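Local structure of cobalamin biosynthesis protein CobN (Mycobacterium tuberculosis, 7C6O) at residues M663-G668 with A1161-E1166; D1070-F1075 with V1147-G1152; I650-W655 with T670-E675; V695-G700 with V1123-W1128. The protein is the large, catalytic subunit of cobaltochelatase, the enzyme that inserts cobalt into the corrin ring during cobalamin biosynthesis. All blocks are in the same frame, centred on the assembly; numbering follows the deposited sequence.

How the contacts relate
Contact 4 is the most buried of the four, contacts 1 and 2 are partly buried, and contact 3 lies at the surface, farthest from the centre of the chain. Contacts 2 and 4 touch by packing of Leu1150 on Val1123 and by an Asp1070-Arg698 ion pair, modelled too short to be exact; contact 1 meets contact 2 where Tyr1165 reaches Phe1151. Contact 3 adjoins contact 1 in sequence, since helices 647-660 and 663-666 are consecutive, but the two do not otherwise touch. Chemistry follows place: contact 3 relies on a salt-bridge network beside a tryptophan, whereas contacts 1, 2 and 4 are made mainly by rings against side chains or backbone, contact 4 adding a charge-only pair and a water bridge.

Contact 1. Residues M663-G668 with A1161-E1166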
# COMPACT_ATOMS: atom_id res chain seq x y z
N MET A 663 8.96 -21.76 31.68
CA MET A 663 8.75 -20.31 31.64
C MET A 663 10.02 -19.53 31.91
O MET A 663 10.05 -18.32 31.63
CB MET A 663 7.67 -19.90 32.64
CG MET A 663 6.30 -20.45 32.30
SD MET A 663 5.17 -20.20 33.67
CE MET A 663 3.68 -20.96 33.02
N ASP A 664 11.07 -20.17 32.43
CA ASP A 664 12.35 -19.50 32.55
C ASP A 664 12.91 -19.12 31.18
O ASP A 664 13.73 -18.20 31.09
CB ASP A 664 13.35 -20.39 33.30
CG ASP A 664 13.45 -21.79 32.73
OD1 ASP A 664 12.45 -22.28 32.16
OD2 ASP A 664 14.52 -22.40 32.87
N HIS A 665 12.47 -19.79 30.12
CA HIS A 665 12.81 -19.36 28.77
C HIS A 665 12.08 -18.07 28.41
O HIS A 665 12.69 -17.11 27.93
CB HIS A 665 12.49 -20.48 27.77
CG HIS A 665 12.85 -20.14 26.35
ND1 HIS A 665 11.94 -20.16 25.32
CD2 HIS A 665 14.03 -19.76 25.80
CE1 HIS A 665 12.54 -19.82 24.20
NE2 HIS A 665 13.81 -19.57 24.46
N ASP A 666 10.76 -18.04 28.63
CA ASP A 666 9.98 -16.82 28.40
C ASP A 666 10.56 -15.65 29.17
O ASP A 666 10.61 -14.52 28.66
CB ASP A 666 8.52 -17.03 28.80
CG ASP A 666 7.90 -18.24 28.15
OD1 ASP A 666 8.40 -19.36 28.36
OD2 ASP A 666 6.89 -18.07 27.43
N LEU A 667 10.98 -15.89 30.41
CA LEU A 667 11.38 -14.84 31.33
C LEU A 667 12.86 -14.52 31.27
O LEU A 667 13.32 -13.61 31.98
CB LEU A 667 10.99 -15.23 32.76
CG LEU A 667 9.49 -15.43 32.98
CD1 LEU A 667 9.21 -16.15 34.29
CD2 LEU A 667 8.76 -14.09 32.95
N GLY A 668 13.63 -15.22 30.44
CA GLY A 668 15.05 -14.95 30.33
C GLY A 668 15.82 -15.19 31.61
O GLY A 668 16.74 -14.42 31.93
N ALA A 1161 12.93 -22.96 20.69
CA ALA A 1161 13.57 -23.91 21.58
C ALA A 1161 12.96 -25.28 21.36
O ALA A 1161 11.86 -25.42 20.82
CB ALA A 1161 13.42 -23.49 23.05
N ASP A 1162 13.70 -26.32 21.78
CA ASP A 1162 13.23 -27.69 21.56
C ASP A 1162 11.88 -27.92 22.23
O ASP A 1162 11.02 -28.61 21.67
CB ASP A 1162 14.26 -28.69 22.07
CG ASP A 1162 15.38 -28.94 21.07
OD1 ASP A 1162 15.44 -28.22 20.05
OD2 ASP A 1162 16.19 -29.86 21.31
N TRP A 1163 11.66 -27.35 23.42
CA TRP A 1163 10.39 -27.55 24.10
C TRP A 1163 9.23 -26.95 23.32
O TRP A 1163 8.09 -27.42 23.43
CB TRP A 1163 10.45 -26.98 25.53
CG TRP A 1163 10.39 -25.48 25.63
CD1 TRP A 1163 11.45 -24.62 25.73
CD2 TRP A 1163 9.21 -24.66 25.67
NE1 TRP A 1163 11.00 -23.32 25.83
CE2 TRP A 1163 9.63 -23.32 25.79
CE3 TRP A 1163 7.84 -24.94 25.62
CZ2 TRP A 1163 8.73 -22.26 25.85
CZ3 TRP A 1163 6.94 -23.89 25.68
CH2 TRP A 1163 7.39 -22.56 25.79
N MET A 1164 9.50 -25.93 22.51
CA MET A 1164 8.44 -25.35 21.69
C MET A 1164 8.10 -26.24 20.50
O MET A 1164 6.93 -26.37 20.13
CB MET A 1164 8.84 -23.94 21.25
CG MET A 1164 9.14 -23.04 22.43
SD MET A 1164 10.04 -21.54 22.01
CE MET A 1164 8.80 -20.66 21.05
N TYR A 1165 9.12 -26.85 19.88
CA TYR A 1165 8.85 -27.83 18.83
C TYR A 1165 8.06 -29.02 19.37
O TYR A 1165 7.18 -29.55 18.69
CB TYR A 1165 10.16 -28.32 18.21
CG TYR A 1165 10.72 -27.43 17.12
CD1 TYR A 1165 10.08 -27.31 15.90
CD2 TYR A 1165 11.91 -26.74 17.31
CE1 TYR A 1165 10.60 -26.50 14.89
CE2 TYR A 1165 12.44 -25.93 16.31
CZ TYR A 1165 11.78 -25.82 15.11
OH TYR A 1165 12.30 -25.01 14.12
N GLU A 1166 8.39 -29.47 20.59
CA GLU A 1166 7.64 -30.57 21.19
C GLU A 1166 6.17 -30.20 21.36
O GLU A 1166 5.28 -30.98 21.01
CB GLU A 1166 8.25 -30.94 22.55
CG GLU A 1166 9.64 -31.54 22.46
CD GLU A 1166 10.24 -31.86 23.82
OE1 GLU A 1166 9.67 -31.41 24.84
OE2 GLU A 1166 11.27 -32.55 23.87
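His665 reaches from the short helix 663-666 to the start of helix 1162-1174, and its ring is the centre of the contact. Its CB already touches the indole, 3.7 Å from Trp1163 NE1. With CG anti to the backbone N (chi1 -178°), the imidazole extends outward across the gap, and CG lies in the indole plane, at the edge carrying NE1. His665 ND1 comes closer, 3.3 Å from Trp1163 NE1. Farther out, His665 CE1 lies 3.7 Å from Met1164 SD, an oblique sulfur-aromatic approach, and 3.9 Å from Ala1161 CB. That methyl sits over one imidazole face, displaced toward the CE1-NE2 rim, in a CH-pi contact. The imidazole and indole planes stand almost perpendicular, at 84°. The indole is itself backed within its helix by Met1164 CG, which covers the centre of one face. Beside the histidine, Asp666 OD1 lies 3.8 Å from Trp1163 CZ2, while OD2 of the same carboxylate is engaged in a salt bridge with Arg1120 of helix 1111-1123. Ala1161 occupies the N-cap position, and its carbonyl O accepts from the N atoms of Met1164 and Tyr1165. Where the two helices meet, CH-pi and sulfur-aromatic contacts thus gather round one imidazole beside an indole N-H, with the nearby aspartate's charge answered by a third helix.

Contact 2. Residues D1070-F1075 with V1147-G1152; sequences DSDDYF and VDYLFG
Phe1075 lies flat against Gly1152, and this is the tight end of the contact. Gly1152 CA sits over one face of the phenyl ring, 3.7 Å from its centroid in a CH-pi contact, and Phe1075 CD1 comes within 3.4 Å of Gly1152 C. The glycine backbone itself forms the surface under the ring. A chi1 of 88°, with CG between the backbone N and carbonyl carbon, lays the phenyl group over it, and CE2 reaches Tyr1149 CD1 at 4.1 Å, the two side chains crossing at about a right angle. Tyr1149 covers the turn that begins the other helix: Asp1072 N lies over the centre of its ring, Ser1071 C over the same face nearer the rim, and Asp1070 O meets the edge 3.4 Å from Tyr1149 CE2. Asp1072 N, buried beneath the ring, has no hydrogen-bonding partner in the model. Toward the phenol end the contact becomes looser and watery. Asp1072 runs alongside Tyr1149, but OD1 stays 3.8 Å from Tyr1149 OH. A water joins them, bonded to the phenol at 2.6 Å from OH and donating a longer bond to Asp1072 OD1. In the conformer described, one of two, Ser1071 OG accepts a weak capping bond from Asp1073 N. The arrangement is a helix start, with serine at the N-cap position, packed against the middle of a second helix, with a glycine where the phenyl ring lies on the backbone.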
# COMPACT_ATOMS: atom_id res chain seq x y z
N ASP A 1070 2.37 -15.01 12.02
CA ASP A 1070 1.19 -15.03 11.15
C ASP A 1070 1.49 -14.63 9.72
O ASP A 1070 0.65 -14.88 8.84
CB ASP A 1070 0.11 -14.08 11.69
CG ASP A 1070 -0.82 -14.75 12.66
OD1 ASP A 1070 -0.96 -15.99 12.57
OD2 ASP A 1070 -1.41 -14.04 13.50
N SER A 1071 2.63 -14.00 9.46
CA SER A 1071 2.98 -13.54 8.12
C SER A 1071 4.43 -13.88 7.83
O SER A 1071 5.29 -13.73 8.70
CB SER A 1071 2.76 -12.03 7.96
OG SER A 1071 3.23 -11.59 6.70
N ASP A 1072 4.68 -14.32 6.60
CA ASP A 1072 6.04 -14.67 6.19
C ASP A 1072 6.96 -13.45 6.14
O ASP A 1072 8.18 -13.62 6.17
CB ASP A 1072 6.00 -15.33 4.81
CG ASP A 1072 5.25 -14.49 3.80
OD1 ASP A 1072 4.00 -14.48 3.85
OD2 ASP A 1072 5.91 -13.83 2.97
N ASP A 1073 6.41 -12.24 6.06
CA ASP A 1073 7.24 -11.07 5.82
C ASP A 1073 8.16 -10.76 6.99
O ASP A 1073 9.25 -10.22 6.79
CB ASP A 1073 6.36 -9.87 5.48
CG ASP A 1073 5.72 -9.99 4.12
OD1 ASP A 1073 6.44 -10.33 3.15
OD2 ASP A 1073 4.50 -9.75 4.01
N TYR A 1074 7.75 -11.10 8.21
CA TYR A 1074 8.59 -10.77 9.36
C TYR A 1074 9.88 -11.58 9.35
O TYR A 1074 10.97 -11.02 9.45
CB TYR A 1074 7.81 -10.97 10.67
CG TYR A 1074 6.72 -9.93 10.83
CD1 TYR A 1074 7.00 -8.67 11.34
CD2 TYR A 1074 5.41 -10.20 10.45
CE1 TYR A 1074 6.01 -7.71 11.47
CE2 TYR A 1074 4.41 -9.25 10.58
CZ TYR A 1074 4.72 -8.01 11.09
OH TYR A 1074 3.73 -7.07 11.22
N PHE A 1075 9.78 -12.91 9.20
CA PHE A 1075 11.02 -13.68 9.20
C PHE A 1075 11.85 -13.39 7.96
O PHE A 1075 13.09 -13.45 8.03
CB PHE A 1075 10.72 -15.19 9.36
CG PHE A 1075 10.48 -15.94 8.07
CD1 PHE A 1075 11.54 -16.39 7.29
CD2 PHE A 1075 9.19 -16.24 7.67
CE1 PHE A 1075 11.32 -17.09 6.12
CE2 PHE A 1075 8.96 -16.95 6.49
CZ PHE A 1075 10.02 -17.37 5.72
N VAL A 1147 3.31 -22.88 11.54
CA VAL A 1147 4.46 -23.77 11.64
C VAL A 1147 5.55 -23.33 10.67
O VAL A 1147 6.74 -23.30 11.02
CB VAL A 1147 4.04 -25.23 11.40
CG1 VAL A 1147 5.26 -26.14 11.37
CG2 VAL A 1147 3.05 -25.68 12.47
N ASP A 1148 5.17 -22.98 9.44
CA ASP A 1148 6.15 -22.58 8.44
C ASP A 1148 6.85 -21.28 8.83
O ASP A 1148 8.06 -21.14 8.62
CB ASP A 1148 5.47 -22.41 7.07
CG ASP A 1148 5.22 -23.73 6.37
OD1 ASP A 1148 5.78 -24.77 6.80
OD2 ASP A 1148 4.46 -23.73 5.38
N TYR A 1149 6.11 -20.33 9.40
CA TYR A 1149 6.71 -19.03 9.70
C TYR A 1149 7.56 -19.09 10.96
O TYR A 1149 8.60 -18.42 11.04
CB TYR A 1149 5.61 -17.97 9.83
CG TYR A 1149 4.74 -17.87 8.59
CD1 TYR A 1149 5.22 -18.27 7.34
CD2 TYR A 1149 3.43 -17.40 8.67
CE1 TYR A 1149 4.42 -18.20 6.21
CE2 TYR A 1149 2.63 -17.32 7.54
CZ TYR A 1149 3.13 -17.72 6.32
OH TYR A 1149 2.34 -17.65 5.19
N LEU A 1150 7.16 -19.89 11.95
CA LEU A 1150 8.05 -20.17 13.07
C LEU A 1150 9.32 -20.85 12.59
O LEU A 1150 10.42 -20.50 13.04
CB LEU A 1150 7.33 -21.04 14.11
CG LEU A 1150 6.27 -20.34 14.95
CD1 LEU A 1150 5.59 -21.34 15.87
CD2 LEU A 1150 6.88 -19.19 15.74
N PHE A 1151 9.19 -21.81 11.67
CA PHE A 1151 10.37 -22.45 11.08
C PHE A 1151 11.24 -21.42 10.37
O PHE A 1151 12.47 -21.43 10.52
CB PHE A 1151 9.93 -23.55 10.11
CG PHE A 1151 11.07 -24.21 9.37
CD1 PHE A 1151 11.70 -25.32 9.90
CD2 PHE A 1151 11.49 -23.73 8.14
CE1 PHE A 1151 12.74 -25.93 9.23
CE2 PHE A 1151 12.53 -24.33 7.46
CZ PHE A 1151 13.16 -25.44 8.00
N GLY A 1152 10.63 -20.53 9.59
CA GLY A 1152 11.40 -19.51 8.89
C GLY A 1152 12.17 -18.62 9.84
O GLY A 1152 13.34 -18.31 9.60
O HOH W 1 2.90 -17.32 2.69

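Contact 3. Residues I650-W655 with T670-E675; sequences IRQQIW and TERPEE
Arg651 reaches across to Glu675, whose other oxygen holds Arg672 of its own segment. Arg651 NH1 donates to Glu675 OE1 at 3.0 Å in a bent salt bridge (N-H...O 145°), reaching the oxygen on its anti side and well out of the carboxylate plane; guanidinium and carboxylate are perpendicular. Glu675 OE2 takes Arg672 NH2 at 2.9 Å, nearly along its C-O axis, and a weak bond from Arg672 NH1. One carboxylate thus lies between two positive groups and probably offsets their mutual repulsion. Glu675 reaches them because its chain bends at chi2 (69°). Arg651 carries a second acidic partner, Asp679 of helix 675-694, which bonds its NE, and Glu675 O lies over one face of its guanidinium. From this network the extended Arg672 side chain leads to Trp655. Arg672 CG sits over the five-membered ring, 3.6 Å from its centroid in a CH-pi contact, and CB is equally close to Trp655 CE2. The guanidinium lies far from the ring, so any cation-pi attraction is weak at most. Farther along the same side of the indole, Pro673 CD packs 4.0 Å from Trp655 CZ3, while Glu671 O lies 3.6 Å from Trp655 CH2. The loop 670-675 is thereby laid along helix 647-660 at the surface just before helix 675-694, whose Phe678 touches both arginines; helix 624-642 packs on helix 647-660 through Ile650 and Ile654.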
# COMPACT_ATOMS: atom_id res chain seq x y z
N ILE A 650 6.25 -20.54 49.34
CA ILE A 650 5.49 -20.22 48.13
C ILE A 650 6.44 -19.83 47.00
O ILE A 650 6.15 -20.07 45.83
CB ILE A 650 4.45 -19.12 48.42
CG1 ILE A 650 3.57 -18.88 47.19
CG2 ILE A 650 5.11 -17.83 48.87
CD1 ILE A 650 2.78 -20.10 46.75
N ARG A 651 7.59 -19.23 47.33
CA ARG A 651 8.60 -18.96 46.31
C ARG A 651 9.08 -20.26 45.66
O ARG A 651 9.28 -20.31 44.44
CB ARG A 651 9.79 -18.21 46.91
CG ARG A 651 9.53 -16.76 47.31
CD ARG A 651 10.83 -16.10 47.76
NE ARG A 651 10.65 -14.76 48.30
CZ ARG A 651 10.95 -14.40 49.55
NH1 ARG A 651 11.45 -15.29 50.39
NH2 ARG A 651 10.75 -13.15 49.95
N GLN A 652 9.27 -21.31 46.46
CA GLN A 652 9.70 -22.59 45.91
C GLN A 652 8.64 -23.18 44.99
O GLN A 652 8.96 -23.73 43.93
CB GLN A 652 10.03 -23.58 47.03
CG GLN A 652 11.30 -23.25 47.80
CD GLN A 652 11.61 -24.28 48.88
OE1 GLN A 652 10.91 -25.28 49.02
NE2 GLN A 652 12.67 -24.04 49.64
N GLN A 653 7.36 -23.07 45.38
CA GLN A 653 6.28 -23.54 44.52
C GLN A 653 6.29 -22.80 43.18
O GLN A 653 6.10 -23.42 42.13
CB GLN A 653 4.93 -23.34 45.20
CG GLN A 653 4.65 -24.27 46.37
CD GLN A 653 3.24 -24.08 46.90
OE1 GLN A 653 2.26 -24.25 46.18
NE2 GLN A 653 3.14 -23.71 48.17
N ILE A 654 6.49 -21.49 43.22
CA ILE A 654 6.49 -20.70 41.99
C ILE A 654 7.68 -21.05 41.12
O ILE A 654 7.56 -21.20 39.90
CB ILE A 654 6.45 -19.19 42.33
CG1 ILE A 654 5.10 -18.82 42.94
CG2 ILE A 654 6.75 -18.35 41.10
CD1 ILE A 654 5.02 -17.38 43.44
N TRP A 655 8.86 -21.21 41.74
CA TRP A 655 10.05 -21.55 40.96
C TRP A 655 9.93 -22.95 40.36
O TRP A 655 10.33 -23.17 39.21
CB TRP A 655 11.31 -21.45 41.82
CG TRP A 655 12.55 -21.60 41.02
CD1 TRP A 655 13.47 -22.60 41.11
CD2 TRP A 655 13.00 -20.74 39.96
NE1 TRP A 655 14.47 -22.41 40.18
CE2 TRP A 655 14.20 -21.27 39.47
CE3 TRP A 655 12.49 -19.56 39.40
CZ2 TRP A 655 14.91 -20.67 38.43
CZ3 TRP A 655 13.20 -18.96 38.37
CH2 TRP A 655 14.40 -19.52 37.90
N THR A 670 18.37 -17.40 33.48
CA THR A 670 19.39 -18.43 33.36
C THR A 670 19.63 -19.18 34.67
O THR A 670 20.21 -20.27 34.65
CB THR A 670 20.71 -17.81 32.89
OG1 THR A 670 21.13 -16.81 33.82
CG2 THR A 670 20.55 -17.19 31.51
N GLU A 671 19.19 -18.62 35.79
CA GLU A 671 19.40 -19.24 37.09
C GLU A 671 18.31 -18.74 38.03
O GLU A 671 17.59 -17.78 37.73
CB GLU A 671 20.79 -18.91 37.65
CG GLU A 671 20.96 -17.44 38.03
CD GLU A 671 22.33 -17.13 38.59
OE1 GLU A 671 23.32 -17.72 38.11
OE2 GLU A 671 22.42 -16.29 39.51
N ARG A 672 18.21 -19.39 39.18
CA ARG A 672 17.26 -18.95 40.20
C ARG A 672 17.77 -17.67 40.86
O ARG A 672 18.94 -17.60 41.24
CB ARG A 672 17.06 -20.03 41.25
CG ARG A 672 15.93 -19.73 42.23
CD ARG A 672 15.94 -20.73 43.38
NE ARG A 672 14.71 -20.69 44.16
CZ ARG A 672 14.49 -19.86 45.18
NH1 ARG A 672 13.34 -19.91 45.83
NH2 ARG A 672 15.42 -18.98 45.54
N PRO A 673 16.93 -16.64 41.00
CA PRO A 673 17.37 -15.44 41.70
C PRO A 673 17.68 -15.74 43.16
O PRO A 673 17.16 -16.70 43.74
CB PRO A 673 16.17 -14.49 41.58
CG PRO A 673 15.36 -15.03 40.43
CD PRO A 673 15.56 -16.52 40.47
N GLU A 674 18.55 -14.92 43.75
CA GLU A 674 18.76 -14.99 45.18
C GLU A 674 17.45 -14.72 45.92
O GLU A 674 16.54 -14.08 45.40
CB GLU A 674 19.82 -13.98 45.64
CG GLU A 674 21.25 -14.46 45.51
CD GLU A 674 22.23 -13.43 46.06
OE1 GLU A 674 22.67 -13.58 47.22
OE2 GLU A 674 22.55 -12.48 45.32
N GLU A 675 17.37 -15.22 47.15
CA GLU A 675 16.12 -15.16 47.90
C GLU A 675 15.67 -13.71 48.09
O GLU A 675 14.47 -13.42 48.01
CB GLU A 675 16.28 -15.87 49.24
CG GLU A 675 14.97 -16.26 49.90
CD GLU A 675 14.24 -17.38 49.16
OE1 GLU A 675 13.08 -17.66 49.54
OE2 GLU A 675 14.81 -17.97 48.22

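Contact 4. Residues V695-G700 with V1123-W1128; sequences VQIRDG and VVNPRW
The indole of Trp1128 meets the guanidinium of Arg698, described in one of its two conformers, edge first: the planes are 87° apart, and Trp1128 NE1 stands over one guanidinium face, toward its rim. Arg698 NE and Trp1128 NE1 are 3.2 Å apart, both donors, so this is packing and no hydrogen bond. Arg698 NH2, somewhat off the indole plane, lies 3.2 Å from Trp1128 CZ2, while Arg698 O lies in the ring plane, 3.3 Å from Trp1128 CD1. With CG between the backbone N and carbonyl carbon (chi1 65°), the extended chain of Arg698 is turned to run alongside the indole edge, in the same direction. Its NH1 faces Asp1070, though that ion pair is modelled too short to be taken at face value. On the neighbouring strand residue, Ile697 CD1 packs 3.7 Å from Asn1125 ND2 and touches Trp1128 CB. Asn1125 caps helix 1126-1132, its OD1 accepting from Arg1127 N at 3.0 Å with the donor above the carbonyl plane, while ND2 bonds Ala1121 O and Ala620 O. Asp699 and Arg1127 attract by charge alone, OD1 being 3.6 Å from Arg1127 NH2 and well out of the guanidinium plane. A water donates to both Asp699 OD1 and Arg1127 O, bridging the segments. Strand 696-698 pairs antiparallel with strand 617-619, and the contact sets this small sheet against the start of helix 1126-1132, with helix 1136-1157 packing on Trp1128 through Met1143 and Thr1146, and Arg1122 of helix 1111-1123 making a cation-pi contact with the same indole.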
# COMPACT_ATOMS: atom_id res chain seq x y z
N VAL A 695 -3.41 -9.30 25.95
CA VAL A 695 -3.25 -8.96 24.54
C VAL A 695 -4.44 -9.45 23.73
O VAL A 695 -5.03 -10.50 24.03
CB VAL A 695 -1.92 -9.53 24.00
CG1 VAL A 695 -1.96 -11.05 23.97
CG2 VAL A 695 -1.62 -8.96 22.62
N GLN A 696 -4.83 -8.68 22.72
CA GLN A 696 -5.88 -9.09 21.81
C GLN A 696 -5.33 -10.06 20.78
O GLN A 696 -4.28 -9.82 20.19
CB GLN A 696 -6.50 -7.88 21.12
CG GLN A 696 -7.26 -6.95 22.05
CD GLN A 696 -8.58 -7.54 22.50
OE1 GLN A 696 -9.06 -7.25 23.60
NE2 GLN A 696 -9.19 -8.36 21.65
N ILE A 697 -6.04 -11.17 20.56
CA ILE A 697 -5.71 -12.12 19.51
C ILE A 697 -6.97 -12.40 18.71
O ILE A 697 -8.09 -12.12 19.16
CB ILE A 697 -5.13 -13.44 20.06
CG1 ILE A 697 -6.17 -14.15 20.93
CG2 ILE A 697 -3.85 -13.19 20.85
CD1 ILE A 697 -5.74 -15.53 21.39
N ARG A 698 -6.80 -12.95 17.52
CA ARG A 698 -7.97 -13.27 16.72
C ARG A 698 -8.71 -14.46 17.31
O ARG A 698 -8.10 -15.40 17.83
CB ARG A 698 -7.59 -13.52 15.26
CG ARG A 698 -6.73 -14.73 14.99
CD ARG A 698 -6.42 -14.78 13.50
NE ARG A 698 -5.49 -15.84 13.12
CZ ARG A 698 -4.18 -15.77 13.28
NH1 ARG A 698 -3.64 -14.70 13.85
NH2 ARG A 698 -3.40 -16.77 12.88
N ASP A 699 -10.04 -14.39 17.25
CA ASP A 699 -10.95 -15.36 17.84
C ASP A 699 -11.84 -15.97 16.77
O ASP A 699 -13.01 -16.28 16.99
CB ASP A 699 -11.78 -14.70 18.94
CG ASP A 699 -12.48 -15.71 19.82
OD1 ASP A 699 -11.85 -16.73 20.17
OD2 ASP A 699 -13.66 -15.48 20.17
N GLY A 700 -11.27 -16.16 15.59
CA GLY A 700 -11.96 -16.64 14.41
C GLY A 700 -11.40 -15.95 13.19
O GLY A 700 -10.37 -15.28 13.24
N VAL A 1123 -0.21 -19.13 19.55
CA VAL A 1123 0.12 -20.32 18.76
C VAL A 1123 -0.47 -21.58 19.38
O VAL A 1123 -1.14 -22.37 18.70
CB VAL A 1123 1.64 -20.44 18.58
CG1 VAL A 1123 1.99 -21.75 17.89
CG2 VAL A 1123 2.18 -19.26 17.77
N VAL A 1124 -0.24 -21.79 20.67
CA VAL A 1124 -0.77 -22.95 21.37
C VAL A 1124 -1.84 -22.56 22.38
O VAL A 1124 -2.15 -23.33 23.30
CB VAL A 1124 0.35 -23.77 22.03
CG1 VAL A 1124 1.27 -24.36 20.97
CG2 VAL A 1124 1.13 -22.92 23.02
N ASN A 1125 -2.42 -21.38 22.23
CA ASN A 1125 -3.54 -20.97 23.07
C ASN A 1125 -4.77 -21.77 22.68
O ASN A 1125 -5.21 -21.69 21.52
CB ASN A 1125 -3.79 -19.47 22.89
CG ASN A 1125 -4.80 -18.92 23.89
OD1 ASN A 1125 -5.70 -19.62 24.33
ND2 ASN A 1125 -4.64 -17.65 24.24
N PRO A 1126 -5.36 -22.56 23.59
CA PRO A 1126 -6.52 -23.38 23.20
C PRO A 1126 -7.68 -22.57 22.66
O PRO A 1126 -8.46 -23.08 21.85
CB PRO A 1126 -6.88 -24.11 24.50
CG PRO A 1126 -6.25 -23.31 25.60
CD PRO A 1126 -5.00 -22.73 25.00
N ARG A 1127 -7.82 -21.30 23.07
CA ARG A 1127 -8.89 -20.47 22.54
C ARG A 1127 -8.68 -20.18 21.06
O ARG A 1127 -9.64 -20.18 20.28
CB ARG A 1127 -8.99 -19.16 23.34
CG ARG A 1127 -9.55 -19.32 24.74
CD ARG A 1127 -9.64 -17.98 25.46
NE ARG A 1127 -10.24 -16.95 24.61
CZ ARG A 1127 -11.55 -16.80 24.43
NH1 ARG A 1127 -12.40 -17.62 25.04
NH2 ARG A 1127 -12.00 -15.84 23.65
N TRP A 1128 -7.43 -19.92 20.66
CA TRP A 1128 -7.16 -19.66 19.25
C TRP A 1128 -7.26 -20.93 18.42
O TRP A 1128 -7.80 -20.91 17.30
CB TRP A 1128 -5.78 -19.03 19.07
CG TRP A 1128 -5.46 -18.76 17.63
CD1 TRP A 1128 -5.87 -17.69 16.89
CD2 TRP A 1128 -4.70 -19.59 16.75
NE1 TRP A 1128 -5.40 -17.80 15.60
CE2 TRP A 1128 -4.68 -18.96 15.49
CE3 TRP A 1128 -4.03 -20.81 16.91
CZ2 TRP A 1128 -4.01 -19.50 14.39
CZ3 TRP A 1128 -3.37 -21.34 15.82
CH2 TRP A 1128 -3.36 -20.69 14.58
O HOH W 2 -12.37 -19.81 20.77